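Local atomic coordinates of trypsin-resistant surface T6 protein (Streptococcus pyogenes serotype M6, PDB entry 4P0D), a protein that forms the shaft of the pilus of serotype M6 Streptococcus pyogenes as its backbone pilin, a three-domain surface antigen probably joined to the cell wall by sortase. Residues 22-27 against 64-69; 245-250 against 255-260; 424-429 against 433-438. The protein carries 1 engineered substitution. All coordinates share one frame; numbering follows the deposited sequence. Where two conformers were deposited one is given.

Contact 1. Residues 22-27 against 64-69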
loop_
_atom_site.group_PDB
_atom_site.type_symbol
_atom_site.label_atom_id
_atom_site.label_comp_id
_atom_site.label_asym_id
_atom_site.label_seq_id
_atom_site.Cartn_x
_atom_site.Cartn_y
_atom_site.Cartn_z
ATOM N N THR A 22 29.466 -7.141 9.029
ATOM C CA THR A 22 30.238 -6.903 10.228
ATOM C C THR A 22 30.522 -8.233 10.919
ATOM O O THR A 22 29.610 -9.028 11.141
ATOM C CB THR A 22 29.489 -5.991 11.199
ATOM O OG1 THR A 22 28.930 -4.868 10.495
ATOM C CG2 THR A 22 30.438 -5.499 12.293
ATOM N N LEU A 23 31.785 -8.467 11.266
ATOM C CA LEU A 23 32.185 -9.660 11.989
ATOM C C LEU A 23 32.500 -9.260 13.439
ATOM O O LEU A 23 33.237 -8.297 13.678
ATOM C CB LEU A 23 33.393 -10.324 11.329
ATOM C CG LEU A 23 33.085 -11.528 10.437
ATOM C CD1 LEU A 23 32.175 -11.154 9.268
ATOM C CD2 LEU A 23 34.389 -12.141 9.930
ATOM N N TYR A 24 31.912 -9.980 14.389
ATOM C CA TYR A 24 32.137 -9.702 15.808
ATOM C C TYR A 24 32.868 -10.861 16.414
ATOM O O TYR A 24 32.354 -11.976 16.431
ATOM C CB TYR A 24 30.805 -9.523 16.524
ATOM C CG TYR A 24 29.949 -8.423 15.947
ATOM C CD1 TYR A 24 30.110 -7.115 16.356
ATOM C CD2 TYR A 24 28.956 -8.700 15.000
ATOM C CE1 TYR A 24 29.325 -6.097 15.845
ATOM C CE2 TYR A 24 28.173 -7.689 14.475
ATOM C CZ TYR A 24 28.356 -6.378 14.906
ATOM O OH TYR A 24 27.574 -5.331 14.400
ATOM N N LYS A 25 34.077 -10.622 16.906
ATOM C CA LYS A 25 34.842 -11.713 17.483
ATOM C C LYS A 25 34.309 -12.058 18.875
ATOM O O LYS A 25 34.379 -11.237 19.792
ATOM C CB LYS A 25 36.319 -11.355 17.546
ATOM C CG LYS A 25 37.230 -12.501 17.933
ATOM C CD LYS A 25 38.627 -11.907 18.046
ATOM C CE LYS A 25 39.726 -12.919 17.976
ATOM N NZ LYS A 25 41.005 -12.159 17.832
ATOM N N ILE A 26 33.812 -13.283 19.006
ATOM C CA ILE A 26 33.244 -13.799 20.254
ATOM C C ILE A 26 34.098 -14.882 20.908
ATOM O O ILE A 26 33.803 -15.298 22.028
ATOM C CB ILE A 26 31.830 -14.389 20.026
ATOM C CG1 ILE A 26 31.850 -15.453 18.929
ATOM C CG2 ILE A 26 30.868 -13.268 19.667
ATOM C CD1 ILE A 26 30.723 -16.467 19.025
ATOM N N GLY A 27 35.135 -15.350 20.205
ATOM C CA GLY A 27 36.024 -16.412 20.709
ATOM C C GLY A 27 37.469 -16.107 20.338
ATOM O O GLY A 27 37.799 -16.023 19.145
ATOM N N ASN A 64 21.698 -11.457 19.500
ATOM C CA ASN A 64 20.843 -10.604 20.344
ATOM C C ASN A 64 21.702 -9.871 21.387
ATOM O O ASN A 64 21.587 -8.657 21.563
ATOM C CB ASN A 64 19.738 -11.427 21.028
ATOM C CG ASN A 64 18.736 -12.017 20.044
ATOM O OD1 ASN A 64 18.647 -11.594 18.888
ATOM N ND2 ASN A 64 17.994 -13.012 20.490
ATOM N N GLY A 65 22.593 -10.610 22.041
ATOM C CA GLY A 65 23.424 -10.067 23.123
ATOM C C GLY A 65 24.412 -9.038 22.635
ATOM O O GLY A 65 24.677 -8.048 23.308
ATOM N N ILE A 66 24.963 -9.271 21.446
ATOM C CA ILE A 66 25.874 -8.330 20.822
ATOM C C ILE A 66 25.165 -7.013 20.547
ATOM O O ILE A 66 25.715 -5.930 20.782
ATOM C CB ILE A 66 26.460 -8.915 19.515
ATOM C CG1 ILE A 66 27.438 -10.038 19.864
ATOM C CG2 ILE A 66 27.145 -7.835 18.695
ATOM C CD1 ILE A 66 28.063 -10.742 18.688
ATOM N N ASN A 67 23.948 -7.103 20.018
ATOM C CA ASN A 67 23.191 -5.903 19.676
ATOM C C ASN A 67 22.653 -5.117 20.867
ATOM O O ASN A 67 22.518 -3.903 20.779
ATOM C CB ASN A 67 22.076 -6.254 18.686
ATOM C CG ASN A 67 22.585 -6.324 17.265
ATOM O OD1 ASN A 67 23.301 -5.427 16.830
ATOM N ND2 ASN A 67 22.225 -7.371 16.539
ATOM N N THR A 68 22.362 -5.785 21.978
ATOM C CA THR A 68 22.033 -5.040 23.209
ATOM C C THR A 68 23.264 -4.470 23.893
ATOM O O THR A 68 23.169 -3.502 24.642
ATOM C CB THR A 68 21.336 -5.899 24.271
ATOM O OG1 THR A 68 22.217 -6.930 24.723
ATOM C CG2 THR A 68 20.045 -6.506 23.744
ATOM N N GLY A 69 24.421 -5.074 23.651
ATOM C CA GLY A 69 25.638 -4.694 24.362
ATOM C C GLY A 69 25.943 -5.586 25.553
ATOM O O GLY A 69 26.980 -5.411 26.184
#
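Y24 and I66 make the heart of a small apolar contact in the first, Ig-like domain, where the last turn of helix 56-68 lies over strand 20-31. I66 is the one helix residue here whose side chain reaches the strand, and both of its branches are used. Its CG2 methyl sits over the middle of one face of the Y24 ring, 3.9 Å from the ring centroid and 11° off the normal, which is a clear CH-pi contact. The longer branch reaches past the ring toward the backbone of the strand, and I66 CD1 comes 3.7 Å from Y24 CB. The same I66 CD1 lies 3.9 Å from I26 CG2, so it is wedged between two strand residues that point to the same side of the strand. Torsions explain the division of labour: I66 CG1 stands anti to the carbonyl carbon (chi1 -71°) with the chain straight on to CD1, while CG2 is swung anti to the backbone N and drops onto the tyrosine.

The touching atoms are all carbon, with I66 and I26 buried and Y24 only partly so; dispersion and exclusion of water hold the contact. The helix ends close by: G69 takes a positive phi, and T68 OG1 bonds back to G65 O at 3.1 Å.

Around this spot, strand 20-31 runs between strands 75-79 and 94-101, with Y24 paired to I97 on one side and L23 to E77 on the other. I26 and G27 both face V95 in a classic beta bulge. Y24 also touches P73 and, on strand 75-79, T76. The helix reaches L99 of strand 94-101 through N67, while N64 ND2 bonds to E186 O in the loop between strands 171-179 and 192-197.

Contact 2. Residues 245-250 against 255-260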
loop_
_atom_site.group_PDB
_atom_site.type_symbol
_atom_site.label_atom_id
_atom_site.label_comp_id
_atom_site.label_asym_id
_atom_site.label_seq_id
_atom_site.Cartn_x
_atom_site.Cartn_y
_atom_site.Cartn_z
ATOM N N LEU A 245 -2.304 -2.868 11.013
ATOM C CA LEU A 245 -2.558 -4.238 11.423
ATOM C C LEU A 245 -1.201 -4.901 11.724
ATOM O O LEU A 245 -0.374 -5.106 10.831
ATOM C CB LEU A 245 -3.338 -5.002 10.347
ATOM C CG LEU A 245 -4.225 -6.155 10.831
ATOM C CD1 LEU A 245 -4.948 -6.827 9.681
ATOM C CD2 LEU A 245 -3.413 -7.165 11.604
ATOM N N SER A 246 -0.978 -5.212 12.994
ATOM C CA SER A 246 0.259 -5.841 13.415
ATOM C C SER A 246 -0.033 -7.307 13.629
ATOM O O SER A 246 -0.908 -7.648 14.428
ATOM C CB SER A 246 0.796 -5.198 14.708
ATOM O OG SER A 246 1.992 -5.834 15.136
ATOM N N PHE A 247 0.691 -8.177 12.931
ATOM C CA PHE A 247 0.528 -9.621 13.140
ATOM C C PHE A 247 1.539 -10.161 14.142
ATOM O O PHE A 247 2.564 -9.536 14.413
ATOM C CB PHE A 247 0.679 -10.390 11.830
ATOM C CG PHE A 247 -0.425 -10.140 10.833
ATOM C CD1 PHE A 247 -1.639 -10.798 10.944
ATOM C CD2 PHE A 247 -0.227 -9.276 9.764
ATOM C CE1 PHE A 247 -2.645 -10.590 10.023
ATOM C CE2 PHE A 247 -1.231 -9.065 8.833
ATOM C CZ PHE A 247 -2.442 -9.708 8.969
ATOM N N ILE A 248 1.222 -11.331 14.686
ATOM C CA ILE A 248 2.070 -12.033 15.628
ATOM C C ILE A 248 2.808 -13.131 14.873
ATOM O O ILE A 248 2.247 -14.210 14.606
ATOM C CB ILE A 248 1.220 -12.623 16.779
ATOM C CG1 ILE A 248 0.372 -11.505 17.399
ATOM C CG2 ILE A 248 2.113 -13.335 17.799
ATOM C CD1 ILE A 248 -0.585 -11.978 18.482
ATOM N N TYR A 249 4.072 -12.853 14.534
ATOM C CA TYR A 249 4.853 -13.708 13.607
ATOM C C TYR A 249 4.724 -15.197 13.870
ATOM O O TYR A 249 4.423 -15.985 12.959
ATOM C CB TYR A 249 6.339 -13.333 13.622
ATOM C CG TYR A 249 7.182 -14.151 12.667
ATOM C CD1 TYR A 249 7.270 -13.805 11.319
ATOM C CD2 TYR A 249 7.912 -15.255 13.108
ATOM C CE1 TYR A 249 8.027 -14.535 10.446
ATOM C CE2 TYR A 249 8.685 -16.004 12.238
ATOM C CZ TYR A 249 8.745 -15.633 10.908
ATOM O OH TYR A 249 9.523 -16.329 10.020
ATOM N N ASP A 250 4.963 -15.580 15.120
ATOM C CA ASP A 250 4.961 -16.988 15.497
ATOM C C ASP A 250 3.596 -17.648 15.228
ATOM O O ASP A 250 3.558 -18.801 14.773
ATOM C CB ASP A 250 5.418 -17.170 16.951
ATOM C CG ASP A 250 6.902 -16.850 17.146
ATOM O OD1 ASP A 250 7.671 -16.933 16.174
ATOM O OD2 ASP A 250 7.308 -16.519 18.277
ATOM N N ILE A 255 2.623 -18.976 7.143
ATOM C CA ILE A 255 1.607 -18.852 6.093
ATOM C C ILE A 255 1.103 -17.408 6.128
ATOM O O ILE A 255 0.724 -16.913 7.187
ATOM C CB ILE A 255 0.461 -19.867 6.330
ATOM C CG1 ILE A 255 0.958 -21.283 6.030
ATOM C CG2 ILE A 255 -0.769 -19.565 5.471
ATOM C CD1 ILE A 255 0.128 -22.378 6.685
ATOM N N SER A 256 1.123 -16.718 4.992
ATOM C CA SER A 256 0.734 -15.298 4.962
ATOM C C SER A 256 -0.771 -15.137 4.961
ATOM O O SER A 256 -1.442 -15.792 4.188
ATOM C CB SER A 256 1.231 -14.593 3.696
ATOM O OG SER A 256 2.628 -14.636 3.621
ATOM N N PRO A 257 -1.288 -14.223 5.782
ATOM C CA PRO A 257 -2.701 -13.885 5.724
ATOM C C PRO A 257 -2.998 -13.063 4.471
ATOM O O PRO A 257 -2.082 -12.477 3.901
ATOM C CB PRO A 257 -2.904 -13.040 6.974
ATOM C CG PRO A 257 -1.589 -12.374 7.167
ATOM C CD PRO A 257 -0.559 -13.378 6.742
ATOM N N ASN A 258 -4.255 -13.071 4.032
ATOM C CA ASN A 258 -4.709 -12.284 2.897
ATOM C C ASN A 258 -5.724 -11.269 3.437
ATOM O O ASN A 258 -6.639 -11.632 4.181
ATOM C CB ASN A 258 -5.326 -13.218 1.846
ATOM C CG ASN A 258 -4.287 -14.167 1.237
ATOM O OD1 ASN A 258 -3.162 -13.760 0.909
ATOM N ND2 ASN A 258 -4.643 -15.438 1.121
ATOM N N ILE A 259 -5.512 -9.987 3.122
ATOM C CA ILE A 259 -6.277 -8.904 3.710
ATOM C C ILE A 259 -7.162 -8.286 2.624
ATOM O O ILE A 259 -6.685 -8.026 1.523
ATOM C CB ILE A 259 -5.328 -7.825 4.304
ATOM C CG1 ILE A 259 -4.368 -8.446 5.330
ATOM C CG2 ILE A 259 -6.097 -6.664 4.938
ATOM C CD1 ILE A 259 -3.471 -7.425 5.993
ATOM N N SER A 260 -8.426 -8.035 2.942
ATOM C CA SER A 260 -9.319 -7.331 2.040
ATOM C C SER A 260 -10.015 -6.179 2.745
ATOM O O SER A 260 -10.196 -6.195 3.966
ATOM C CB SER A 260 -10.333 -8.310 1.443
ATOM O OG SER A 260 -9.611 -9.202 0.639
#
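P257, the first residue of segment 255-260 to meet segment 245-250, lays its ring against the aromatic ring of F247. The proline CG is the point of contact, 3.7 Å from the centroid of the phenyl ring, 26° off its normal and displaced toward the rim. This is a proline-aromatic CH-pi contact; P257 was modelled in two conformers, and the geometry holds for one of them.

After N258, which points the other way and bonds through ND2 to E212, the chain returns to the interior at I259. Its CG1 lies anti to the carbonyl carbon (chi1 -56°), and the straight run to CD1 carries that methyl between two partners. One is the edge of the F247 ring, which I259 CD1 meets in the ring plane, 3.9 Å from F247 CZ. The other is L245, met tip to tip, with L245 CD1 to I259 CD1 at 4.0 Å. The second leucine methyl, CD2, covers the centre of the F247 face opposite the proline.

F247 CA and P257 CA are 9.1 Å apart, as expected for strands 242-247 and 258-265 facing each other across the core of a beta sandwich rather than pairing in one sheet. V211 and V194 add to the same apolar interior. Every touching group is a hydrocarbon, so this contact depends on shape and the exclusion of water, and L245 CD2 on one face, P257 on the other and I259 CD1 at the edge probably limit how far the aromatic ring can move.

Contact 3. Residues 424-429 against 433-438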
loop_
_atom_site.group_PDB
_atom_site.type_symbol
_atom_site.label_atom_id
_atom_site.label_comp_id
_atom_site.label_asym_id
_atom_site.label_seq_id
_atom_site.Cartn_x
_atom_site.Cartn_y
_atom_site.Cartn_z
ATOM N N VAL A 424 -30.942 8.795 -7.772
ATOM C CA VAL A 424 -29.581 8.729 -8.315
ATOM C C VAL A 424 -28.663 7.774 -7.539
ATOM O O VAL A 424 -27.650 7.340 -8.071
ATOM C CB VAL A 424 -28.936 10.122 -8.428
ATOM C CG1 VAL A 424 -29.702 10.962 -9.438
ATOM C CG2 VAL A 424 -28.858 10.832 -7.081
ATOM N N GLY A 425 -29.014 7.452 -6.295
ATOM C CA GLY A 425 -28.276 6.464 -5.546
ATOM C C GLY A 425 -28.855 6.212 -4.172
ATOM O O GLY A 425 -30.084 6.265 -3.980
ATOM N N TRP A 426 -27.962 5.950 -3.225
ATOM C CA TRP A 426 -28.329 5.594 -1.856
ATOM C C TRP A 426 -27.485 6.347 -0.830
ATOM O O TRP A 426 -26.328 6.681 -1.082
ATOM C CB TRP A 426 -28.144 4.089 -1.652
ATOM C CG TRP A 426 -28.992 3.252 -2.591
ATOM C CD1 TRP A 426 -28.607 2.692 -3.775
ATOM C CD2 TRP A 426 -30.360 2.885 -2.401
ATOM N NE1 TRP A 426 -29.653 2.000 -4.338
ATOM C CE2 TRP A 426 -30.742 2.097 -3.511
ATOM C CE3 TRP A 426 -31.304 3.134 -1.389
ATOM C CZ2 TRP A 426 -32.034 1.569 -3.651
ATOM C CZ3 TRP A 426 -32.601 2.600 -1.538
ATOM C CH2 TRP A 426 -32.945 1.840 -2.658
ATOM N N LEU A 427 -28.062 6.545 0.349
ATOM C CA LEU A 427 -27.383 7.176 1.469
ATOM C C LEU A 427 -27.369 6.228 2.648
ATOM O O LEU A 427 -28.399 5.657 2.991
ATOM C CB LEU A 427 -28.110 8.472 1.854
ATOM C CG LEU A 427 -27.957 9.626 0.854
ATOM C CD1 LEU A 427 -28.971 10.727 1.115
ATOM C CD2 LEU A 427 -26.540 10.177 0.909
ATOM N N LYS A 428 -26.200 6.042 3.250
ATOM C CA LYS A 428 -26.067 5.234 4.462
ATOM C C LYS A 428 -25.069 5.892 5.404
ATOM O O LYS A 428 -23.891 6.034 5.049
ATOM C CB LYS A 428 -25.569 3.829 4.122
ATOM C CG LYS A 428 -25.555 2.899 5.319
ATOM C CD LYS A 428 -25.001 1.540 4.957
ATOM C CE LYS A 428 -24.798 0.686 6.193
ATOM N NZ LYS A 428 -24.138 -0.591 5.808
ATOM N N ASN A 429 -25.533 6.282 6.593
ATOM C CA ASN A 429 -24.688 6.994 7.576
ATOM C C ASN A 429 -23.937 8.175 6.976
ATOM O O ASN A 429 -22.724 8.297 7.151
ATOM C CB ASN A 429 -23.669 6.042 8.195
ATOM C CG ASN A 429 -24.319 4.872 8.898
ATOM O OD1 ASN A 429 -25.381 5.016 9.524
ATOM N ND2 ASN A 429 -23.697 3.700 8.791
ATOM N N TYR A 433 -23.788 6.352 -2.038
ATOM C CA TYR A 433 -23.497 5.168 -2.829
ATOM C C TYR A 433 -24.283 5.239 -4.104
ATOM O O TYR A 433 -25.463 5.586 -4.089
ATOM C CB TYR A 433 -23.951 3.901 -2.103
ATOM C CG TYR A 433 -23.192 3.645 -0.840
ATOM C CD1 TYR A 433 -23.512 4.325 0.328
ATOM C CD2 TYR A 433 -22.144 2.745 -0.816
ATOM C CE1 TYR A 433 -22.803 4.115 1.491
ATOM C CE2 TYR A 433 -21.441 2.505 0.347
ATOM C CZ TYR A 433 -21.771 3.205 1.492
ATOM O OH TYR A 433 -21.057 2.975 2.640
ATOM N N SER A 434 -23.666 4.803 -5.186
ATOM C CA SER A 434 -24.334 4.720 -6.468
ATOM C C SER A 434 -25.342 3.571 -6.437
ATOM O O SER A 434 -25.313 2.716 -5.552
ATOM C CB SER A 434 -23.315 4.479 -7.566
ATOM O OG SER A 434 -22.741 3.191 -7.435
ATOM N N ILE A 435 -26.220 3.555 -7.429
ATOM C CA ILE A 435 -27.206 2.494 -7.590
ATOM C C ILE A 435 -26.522 1.130 -7.626
ATOM O O ILE A 435 -26.972 0.171 -6.974
ATOM C CB ILE A 435 -28.026 2.699 -8.885
ATOM C CG1 ILE A 435 -28.864 3.987 -8.818
ATOM C CG2 ILE A 435 -28.882 1.488 -9.197
ATOM C CD1 ILE A 435 -30.001 3.976 -7.814
ATOM N N ASP A 436 -25.436 1.033 -8.384
ATOM C CA ASP A 436 -24.733 -0.244 -8.531
ATOM C C ASP A 436 -23.920 -0.664 -7.302
ATOM O O ASP A 436 -23.480 -1.800 -7.218
ATOM C CB ASP A 436 -23.856 -0.244 -9.788
ATOM C CG ASP A 436 -24.677 -0.284 -11.073
ATOM O OD1 ASP A 436 -25.785 -0.873 -11.082
ATOM O OD2 ASP A 436 -24.202 0.288 -12.075
ATOM N N SER A 437 -23.718 0.255 -6.365
ATOM C CA SER A 437 -23.056 -0.057 -5.107
ATOM C C SER A 437 -24.033 0.022 -3.923
ATOM O O SER A 437 -23.643 0.367 -2.809
ATOM C CB SER A 437 -21.868 0.875 -4.899
ATOM O OG SER A 437 -20.765 0.450 -5.677
ATOM N N ARG A 438 -25.301 -0.309 -4.164
ATOM C CA ARG A 438 -26.313 -0.310 -3.100
ATOM C C ARG A 438 -25.851 -1.156 -1.907
ATOM O O ARG A 438 -25.624 -2.364 -2.072
ATOM C CB ARG A 438 -27.637 -0.851 -3.646
ATOM C CG ARG A 438 -28.762 -0.839 -2.626
ATOM C CD ARG A 438 -29.995 -1.494 -3.194
ATOM N NE ARG A 438 -31.169 -1.340 -2.334
ATOM C CZ ARG A 438 -32.412 -1.614 -2.734
ATOM N NH1 ARG A 438 -32.648 -2.049 -3.968
ATOM N NH2 ARG A 438 -33.429 -1.438 -1.902
HETATM O O HOH W 1 -25.992 5.451 -9.858
HETATM O O HOH W 2 -21.681 0.201 3.853
#
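R438 lays its whole side chain along one face of the W426 indole. R438 CB starts beside the pyrrole part, 3.6 Å from W426 NE1. R438 CG then sits over the five-membered ring of W426, 3.6 Å from its centroid and 18° off the normal, in CH-pi contact. CD passes W426 CE2, and R438 NE reaches the benzo part at 3.3 Å from W426 CZ2. At the tip, CZ lies over the CZ2-CH2 bond and R438 NH2 comes 3.4 Å from W426 CH2. The extended chain, with CG anti to the backbone N (chi1 -178°), makes this long overlap possible, and the guanidinium stacks nearly flat, its plane only 16° from that of the indole. The charge probably gains from the aromatic face.

Beneath the stack, W426 and Y433 form an antiparallel hydrogen-bonded pair: W426 N to Y433 O and Y433 N to W426 O are both 2.7 Å. K428 CB packs against Y433 CE1. A water links K428 NZ to Y433 OH, and that amine also bonds to T440 O. At the other end a second water joins V424 O to I435 N.

The two segments belong to the hairpin of strands 425-428 and 431-434. Strand 425-428 pairs on its other side with strand 445-451, where V424 and G425 both face A447 in a classic beta bulge, and S434 meets G169 beyond the hairpin.

In the fold
The three contacts follow one another along the chain and along the elongated molecule: contact 1 closes before contact 2 opens, and contact 2 before contact 3. The centres of contacts 1 and 2 are about 31 Å apart, those of contacts 2 and 3 about 32 Å, and those of contacts 1 and 3 about 60 Å; contacts 1 and 3 lie on opposite sides of the chain's centre. None touches another; the nearest atoms of contacts 1 and 2 are about 11 Å apart. Contact 1 packs a helix on a strand in the Ig-like domain, contact 2 lies inside the Cna-B-like domain, and contact 3 belongs to a separate four-stranded antiparallel sheet. This spacing fits a modular pilin built as a rod.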